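Local coordinates for aminopeptidase N family protein (Idiomarina loihiensis L2TR, PDB 4FGM), which binds a zinc ion and probably acts as an aminopeptidase of the M61 glycyl aminopeptidase family, at residues 172-177 with 195-200; 137-142 with 224-229. One frame throughout, in Å; residues are numbered along the deposited sequence.

Contact 1. Residues 172-177 with 195-200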
ATOM      1  N   ASP A 172      -6.948  17.720 -16.023  1.00 46.13           N
ATOM      2  CA  ASP A 172      -8.007  17.437 -16.988  1.00 43.94           C
ATOM      3  C   ASP A 172      -8.614  16.111 -16.531  1.00 41.88           C
ATOM      4  O   ASP A 172      -8.390  15.066 -17.126  1.00 46.32           O
ATOM      5  CB  ASP A 172      -7.393  17.330 -18.392  1.00 46.34           C
ATOM      6  CG  ASP A 172      -8.420  17.012 -19.463  1.00 56.73           C
ATOM      7  OD1 ASP A 172      -9.629  17.242 -19.233  1.00 55.45           O
ATOM      8  OD2 ASP A 172      -8.012  16.540 -20.544  1.00 62.54           O
ATOM      9  N   LEU A 173      -9.394  16.181 -15.462  1.00 42.63           N
ATOM     10  CA  LEU A 173      -9.988  15.007 -14.831  1.00 37.68           C
ATOM     11  C   LEU A 173     -11.210  14.345 -15.454  1.00 43.45           C
ATOM     12  O   LEU A 173     -12.122  15.009 -15.951  1.00 51.24           O
ATOM     13  CB  LEU A 173     -10.333  15.345 -13.376  1.00 34.29           C
ATOM     14  CG  LEU A 173      -9.289  16.163 -12.618  1.00 37.69           C
ATOM     15  CD1 LEU A 173      -9.743  16.396 -11.171  1.00 28.43           C
ATOM     16  CD2 LEU A 173      -7.947  15.414 -12.664  1.00 25.68           C
ATOM     17  N   THR A 174     -11.216  13.017 -15.401  1.00 37.74           N
ATOM     18  CA  THR A 174     -12.342  12.239 -15.879  1.00 40.63           C
ATOM     19  C   THR A 174     -13.028  11.882 -14.565  1.00 42.40           C
ATOM     20  O   THR A 174     -12.388  11.339 -13.662  1.00 44.96           O
ATOM     21  CB  THR A 174     -11.901  10.939 -16.605  1.00 40.59           C
ATOM     22  OG1 THR A 174     -11.157  11.274 -17.783  1.00 40.92           O
ATOM     23  CG2 THR A 174     -13.117  10.112 -17.012  1.00 37.14           C
ATOM     24  N   ILE A 175     -14.312  12.205 -14.441  1.00 42.11           N
ATOM     25  CA  ILE A 175     -15.037  11.929 -13.204  1.00 42.11           C
ATOM     26  C   ILE A 175     -16.335  11.177 -13.466  1.00 48.07           C
ATOM     27  O   ILE A 175     -17.202  11.649 -14.197  1.00 54.53           O
ATOM     28  CB  ILE A 175     -15.374  13.243 -12.458  1.00 42.46           C
ATOM     29  CG1 ILE A 175     -14.106  14.080 -12.261  1.00 40.08           C
ATOM     30  CG2 ILE A 175     -16.014  12.931 -11.111  1.00 42.73           C
ATOM     31  CD1 ILE A 175     -14.366  15.459 -11.664  1.00 34.46           C
ATOM     32  N   GLU A 176     -16.455  10.004 -12.854  1.00 47.73           N
ATOM     33  CA  GLU A 176     -17.636   9.164 -13.006  1.00 45.11           C
ATOM     34  C   GLU A 176     -18.202   8.860 -11.620  1.00 49.15           C
ATOM     35  O   GLU A 176     -17.566   8.192 -10.802  1.00 46.90           O
ATOM     36  CB  GLU A 176     -17.269   7.855 -13.708  1.00 45.71           C
ATOM     37  CG  GLU A 176     -18.456   6.971 -14.073  1.00 55.69           C
ATOM     38  CD  GLU A 176     -19.174   7.435 -15.329  1.00 69.58           C
ATOM     39  OE1 GLU A 176     -19.810   8.510 -15.298  1.00 79.66           O
ATOM     40  OE2 GLU A 176     -19.098   6.720 -16.351  1.00 71.00           O
ATOM     41  N   GLU A 177     -19.407   9.352 -11.370  1.00 51.35           N
ATOM     42  CA  GLU A 177     -20.072   9.156 -10.095  1.00 55.46           C
ATOM     43  C   GLU A 177     -20.913   7.884 -10.059  1.00 49.66           C
ATOM     44  O   GLU A 177     -21.364   7.396 -11.087  1.00 51.51           O
ATOM     45  CB  GLU A 177     -20.954  10.370  -9.800  1.00 63.26           C
ATOM     46  CG  GLU A 177     -20.482  11.209  -8.632  1.00 78.43           C
ATOM     47  CD  GLU A 177     -20.389  12.682  -8.970  1.00 90.37           C
ATOM     48  OE1 GLU A 177     -21.343  13.215  -9.573  1.00 95.10           O
ATOM     49  OE2 GLU A 177     -19.363  13.307  -8.625  1.00 93.04           O
ATOM     50  N   ALA A 195     -10.104   4.146 -20.121  1.00 42.51           N
ATOM     51  CA  ALA A 195     -11.030   3.487 -19.212  1.00 42.23           C
ATOM     52  C   ALA A 195     -12.514   3.533 -19.543  1.00 42.45           C
ATOM     53  O   ALA A 195     -13.070   4.568 -19.912  1.00 43.11           O
ATOM     54  CB  ALA A 195     -10.821   4.013 -17.796  1.00 36.68           C
ATOM     55  N   ASP A 196     -13.145   2.375 -19.404  1.00 42.34           N
ATOM     56  CA  ASP A 196     -14.579   2.247 -19.591  1.00 46.17           C
ATOM     57  C   ASP A 196     -15.079   2.540 -18.171  1.00 40.17           C
ATOM     58  O   ASP A 196     -15.263   1.617 -17.374  1.00 40.45           O
ATOM     59  CB  ASP A 196     -14.934   0.810 -19.982  1.00 48.76           C
ATOM     60  CG  ASP A 196     -16.427   0.605 -20.147  1.00 52.85           C
ATOM     61  OD1 ASP A 196     -17.198   1.444 -19.630  1.00 50.12           O
ATOM     62  OD2 ASP A 196     -16.826  -0.397 -20.784  1.00 57.56           O
ATOM     63  N   THR A 197     -15.267   3.820 -17.853  1.00 40.11           N
ATOM     64  CA  THR A 197     -15.696   4.220 -16.515  1.00 47.56           C
ATOM     65  C   THR A 197     -17.028   3.650 -16.039  1.00 52.76           C
ATOM     66  O   THR A 197     -17.210   3.421 -14.847  1.00 52.68           O
ATOM     67  CB  THR A 197     -15.746   5.753 -16.375  1.00 48.13           C
ATOM     68  OG1 THR A 197     -16.446   6.311 -17.488  1.00 53.76           O
ATOM     69  CG2 THR A 197     -14.347   6.324 -16.311  1.00 42.42           C
ATOM     70  N   SER A 198     -17.964   3.421 -16.951  1.00 53.11           N
ATOM     71  CA  SER A 198     -19.245   2.863 -16.541  1.00 54.70           C
ATOM     72  C   SER A 198     -19.026   1.471 -15.991  1.00 49.30           C
ATOM     73  O   SER A 198     -19.540   1.122 -14.935  1.00 51.80           O
ATOM     74  CB  SER A 198     -20.218   2.795 -17.718  1.00 62.00           C
ATOM     75  OG  SER A 198     -20.595   4.094 -18.134  1.00 75.45           O
ATOM     76  N   ARG A 199     -18.241   0.678 -16.705  1.00 47.32           N
ATOM     77  CA  ARG A 199     -17.980  -0.694 -16.284  1.00 53.00           C
ATOM     78  C   ARG A 199     -17.172  -0.763 -14.989  1.00 48.82           C
ATOM     79  O   ARG A 199     -17.537  -1.501 -14.075  1.00 48.61           O
ATOM     80  CB  ARG A 199     -17.267  -1.448 -17.410  1.00 53.00           C
ATOM     81  CG  ARG A 199     -17.136  -2.943 -17.211  1.00 49.78           C
ATOM     82  CD  ARG A 199     -15.864  -3.298 -16.483  1.00 46.68           C
ATOM     83  NE  ARG A 199     -15.598  -4.739 -16.498  1.00 55.85           N
ATOM     84  CZ  ARG A 199     -15.353  -5.457 -17.593  1.00 61.57           C
ATOM     85  NH1 ARG A 199     -15.337  -4.881 -18.791  1.00 61.24           N
ATOM     86  NH2 ARG A 199     -15.108  -6.757 -17.489  1.00 62.88           N
ATOM     87  N   ILE A 200     -16.088   0.006 -14.902  1.00 45.33           N
ATOM     88  CA  ILE A 200     -15.245   0.011 -13.703  1.00 44.14           C
ATOM     89  C   ILE A 200     -16.048   0.505 -12.504  1.00 43.50           C
ATOM     90  O   ILE A 200     -15.977  -0.037 -11.410  1.00 43.02           O
ATOM     91  CB  ILE A 200     -14.005   0.927 -13.902  1.00 36.61           C
ATOM     92  CG1 ILE A 200     -13.112   0.353 -15.005  1.00 43.70           C
ATOM     93  CG2 ILE A 200     -13.214   1.039 -12.618  1.00 38.86           C
ATOM     94  CD1 ILE A 200     -11.997   1.289 -15.441  1.00 47.71           C
TER
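Glu176 has CG anti to the backbone N (chi1 -173°), and its chain then bends at chi2 (79°), which carries the carboxylate to the hydroxyl of Thr197. Thr197 sets OG1 between its backbone N and carbonyl carbon. Here an edge strand meets the N-capped start of a helix. Strand 174-180, an outermost strand of the five-stranded mixed sheet, faces the first turn of helix 197-215, with Asp196 at the N-cap. The contact lies at the surface. Thr197 OG1 donates to Glu176 OE2 at 2.9 Å. The hydroxyl comes from above the carboxylate plane, 52° out of it. The aliphatic parts also pack, with Glu176 CB 3.7 Å from Thr197 CB and Glu176 CG 3.8 Å from the same atom. An alanine in place of Glu176 would probably leave the Thr197 hydroxyl without this acceptor and lose the CG contact on Thr197 CB. Ser198 OG stands 3.5 Å from Glu176 OE2, a near neighbour of the same oxygen. The capping bond runs from Arg199 N to Asp196 OD1 at 3.2 Å. Asp196 is also the centre of an inverse gamma turn leading into the helix. Arg199 reaches the carbonyl oxygens of Gln257 and Tyr258, which ties this turn to a neighbouring loop. Thr174 OG1 is bonded to His193, while Thr174 CG2 lies 4.0 Å from Thr197 CG2.

Contact 2. Residues 137-142 with 224-229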
ATOM      1  N   LYS A 137      -9.721  20.846 -13.422  1.00 42.95           N
ATOM      2  CA  LYS A 137     -10.751  20.472 -12.461  1.00 41.12           C
ATOM      3  C   LYS A 137     -10.107  20.101 -11.138  1.00 42.11           C
ATOM      4  O   LYS A 137      -8.894  19.871 -11.063  1.00 42.00           O
ATOM      5  CB  LYS A 137     -11.580  19.298 -12.970  1.00 43.60           C
ATOM      6  CG  LYS A 137     -12.415  19.612 -14.198  1.00 44.71           C
ATOM      7  CD  LYS A 137     -13.358  18.461 -14.503  1.00 52.87           C
ATOM      8  CE  LYS A 137     -13.728  18.430 -15.976  1.00 67.88           C
ATOM      9  NZ  LYS A 137     -14.214  19.757 -16.454  1.00 75.37           N
ATOM     10  N   VAL A 138     -10.930  20.036 -10.098  1.00 37.70           N
ATOM     11  CA  VAL A 138     -10.472  19.722  -8.755  1.00 37.92           C
ATOM     12  C   VAL A 138     -11.270  18.563  -8.179  1.00 41.87           C
ATOM     13  O   VAL A 138     -12.479  18.461  -8.398  1.00 48.39           O
ATOM     14  CB  VAL A 138     -10.645  20.953  -7.822  1.00 41.79           C
ATOM     15  CG1 VAL A 138     -10.301  20.590  -6.388  1.00 36.20           C
ATOM     16  CG2 VAL A 138      -9.778  22.085  -8.306  1.00 36.36           C
ATOM     17  N   ALA A 139     -10.588  17.695  -7.439  1.00 38.99           N
ATOM     18  CA  ALA A 139     -11.232  16.551  -6.809  1.00 35.88           C
ATOM     19  C   ALA A 139     -10.573  16.323  -5.455  1.00 37.19           C
ATOM     20  O   ALA A 139      -9.345  16.362  -5.328  1.00 40.11           O
ATOM     21  CB  ALA A 139     -11.090  15.305  -7.692  1.00 32.38           C
ATOM     22  N   THR A 140     -11.399  16.099  -4.442  1.00 37.79           N
ATOM     23  CA  THR A 140     -10.920  15.875  -3.087  1.00 34.91           C
ATOM     24  C   THR A 140     -12.099  15.534  -2.190  1.00 39.14           C
ATOM     25  O   THR A 140     -13.253  15.786  -2.536  1.00 40.20           O
ATOM     26  CB  THR A 140     -10.246  17.130  -2.509  1.00 37.57           C
ATOM     27  OG1 THR A 140      -9.842  16.872  -1.159  1.00 44.48           O
ATOM     28  CG2 THR A 140     -11.225  18.318  -2.513  1.00 38.36           C
ATOM     29  N   GLY A 141     -11.807  14.964  -1.031  1.00 36.09           N
ATOM     30  CA  GLY A 141     -12.869  14.627  -0.108  1.00 33.32           C
ATOM     31  C   GLY A 141     -13.001  15.682   0.975  1.00 34.19           C
ATOM     32  O   GLY A 141     -13.878  15.594   1.834  1.00 37.88           O
HETATM   33  N   MSE A 142     -12.125  16.683   0.952  1.00 34.32           N
HETATM   34  CA  MSE A 142     -12.196  17.734   1.965  1.00 39.73           C
HETATM   35  C   MSE A 142     -13.504  18.510   1.808  1.00 36.45           C
HETATM   36  O   MSE A 142     -13.840  18.948   0.713  1.00 40.36           O
HETATM   37  CB  MSE A 142     -11.020  18.691   1.832  1.00 38.03           C
HETATM   38  CG  MSE A 142     -10.799  19.552   3.065  1.00 43.86           C
HETATM   39 SE   MSE A 142      -9.228  20.687   2.924  1.00 61.25          SE
HETATM   40  CE  MSE A 142      -7.850  19.337   3.161  1.00144.29           C
ATOM     41  N   THR A 224     -14.241   9.215  -2.533  1.00 39.02           N
ATOM     42  CA  THR A 224     -13.624   9.465  -3.832  1.00 40.85           C
ATOM     43  C   THR A 224     -12.343   8.685  -4.072  1.00 36.80           C
ATOM     44  O   THR A 224     -11.433   8.686  -3.236  1.00 42.51           O
ATOM     45  CB  THR A 224     -13.253  10.946  -4.005  1.00 43.77           C
ATOM     46  OG1 THR A 224     -14.254  11.772  -3.399  1.00 49.11           O
ATOM     47  CG2 THR A 224     -13.134  11.282  -5.495  1.00 41.64           C
ATOM     48  N   PHE A 225     -12.268   8.034  -5.228  1.00 40.72           N
ATOM     49  CA  PHE A 225     -11.074   7.280  -5.600  1.00 43.35           C
ATOM     50  C   PHE A 225     -10.248   8.180  -6.518  1.00 37.96           C
ATOM     51  O   PHE A 225     -10.538   8.275  -7.713  1.00 39.65           O
ATOM     52  CB  PHE A 225     -11.451   5.997  -6.343  1.00 41.20           C
ATOM     53  CG  PHE A 225     -12.097   4.952  -5.478  1.00 40.67           C
ATOM     54  CD1 PHE A 225     -13.478   4.909  -5.324  1.00 37.74           C
ATOM     55  CD2 PHE A 225     -11.322   4.003  -4.823  1.00 41.34           C
ATOM     56  CE1 PHE A 225     -14.081   3.914  -4.536  1.00 34.88           C
ATOM     57  CE2 PHE A 225     -11.913   3.016  -4.040  1.00 36.83           C
ATOM     58  CZ  PHE A 225     -13.294   2.974  -3.891  1.00 40.39           C
ATOM     59  N   LEU A 226      -9.247   8.859  -5.953  1.00 35.21           N
ATOM     60  CA  LEU A 226      -8.393   9.762  -6.728  1.00 36.27           C
ATOM     61  C   LEU A 226      -7.321   8.924  -7.412  1.00 44.01           C
ATOM     62  O   LEU A 226      -6.450   8.349  -6.755  1.00 48.09           O
ATOM     63  CB  LEU A 226      -7.757  10.806  -5.809  1.00 36.91           C
ATOM     64  CG  LEU A 226      -8.755  11.584  -4.946  1.00 42.12           C
ATOM     65  CD1 LEU A 226      -8.001  12.603  -4.089  1.00 42.82           C
ATOM     66  CD2 LEU A 226      -9.785  12.288  -5.833  1.00 39.90           C
ATOM     67  N   THR A 227      -7.374   8.879  -8.737  1.00 38.16           N
ATOM     68  CA  THR A 227      -6.453   8.043  -9.486  1.00 39.62           C
ATOM     69  C   THR A 227      -5.551   8.696 -10.510  1.00 42.09           C
ATOM     70  O   THR A 227      -6.017   9.340 -11.445  1.00 41.05           O
ATOM     71  CB  THR A 227      -7.240   6.930 -10.220  1.00 37.73           C
ATOM     72  OG1 THR A 227      -8.093   6.260  -9.285  1.00 41.65           O
ATOM     73  CG2 THR A 227      -6.294   5.916 -10.843  1.00 33.80           C
HETATM   74  N   MSE A 228      -4.249   8.512 -10.325  1.00 36.92           N
HETATM   75  CA  MSE A 228      -3.262   9.002 -11.276  1.00 42.99           C
HETATM   76  C   MSE A 228      -2.915   7.787 -12.148  1.00 40.52           C
HETATM   77  O   MSE A 228      -2.567   6.708 -11.641  1.00 39.04           O
HETATM   78  CB  MSE A 228      -2.018   9.520 -10.556  1.00 44.04           C
HETATM   79  CG  MSE A 228      -2.187  10.911 -10.001  1.00 54.85           C
HETATM   80 SE   MSE A 228      -0.663  11.469  -8.965  1.00 59.86          SE
HETATM   81  CE  MSE A 228      -0.982  10.363  -7.409  1.00 45.97           C
ATOM     82  N   VAL A 229      -3.028   7.959 -13.457  1.00 37.18           N
ATOM     83  CA  VAL A 229      -2.756   6.869 -14.378  1.00 39.02           C
ATOM     84  C   VAL A 229      -1.493   7.107 -15.184  1.00 41.21           C
ATOM     85  O   VAL A 229      -1.420   8.062 -15.959  1.00 40.30           O
ATOM     86  CB  VAL A 229      -3.928   6.672 -15.366  1.00 39.04           C
ATOM     87  CG1 VAL A 229      -3.738   5.375 -16.146  1.00 36.05           C
ATOM     88  CG2 VAL A 229      -5.248   6.664 -14.612  1.00 36.75           C
TER
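Thr140 OG1 is held by two groups while its own backbone lies against Leu226. It accepts from Met142 N at 3.1 Å, with a nearly straight N-H...O angle of 176°, and the hydroxyl donates to the carbonyl oxygen of Pro167. The first of these bonds closes an ST turn. The turn carries the chain away from strand 137-140 through Gly141. Thr140 CB points away from strand 222-230, and the backbone faces that strand instead. Thr140 N is 4.4 Å from Leu226 CD2, and Thr140 O is 4.2 Å from Thr224 OG1. Both are loose approaches. The main touch is apolar: the Ala139 methyl CB meets Leu226 CD2 at 3.8 Å. Leu226 has CG anti to its carbonyl carbon (chi1 -53°). Its other methyl, CD1, approaches Ala139 O at 4.2 Å. The short side chain of Ala139 lets the leucine come close to the strand backbone. Leu169 also packs on Leu226, and Val188 packs on both Ala139 and Thr224. Ala139 and Leu226 are buried. Gly141 O accepts a hydrogen bond from Asn241 ND2, a polar tie beside the packing. The axes of strand 137-140 and residues 224-229 approach to 7.8 Å, their directions 125° apart. This is face packing of strands from two different beta-sheets, here joining the M61 N-terminal domain to the five-stranded mixed sheet.

In the fold
Both contacts involve the five-stranded mixed sheet, and their centres are about 12 Å apart. Contact 1 is a surface contact at an outermost strand, 174-180, built round one hydrogen bond with aliphatic packing beside it. Contact 2 is partly buried, uses strand 222-230 of the same sheet, and is mainly apolar. Helix 197-215 leads on to that strand. Contact 1 lies wholly within the chain loop that contact 2 closes. Leu173 links them directly: its CD1 lies 3.9 Å from Ala139 CB and 3.6 Å from Lys137 O. One contact thus sets a helix start against the sheet, and the other packs a strand of the N-terminal domain against it. Both lie away from the zinc site.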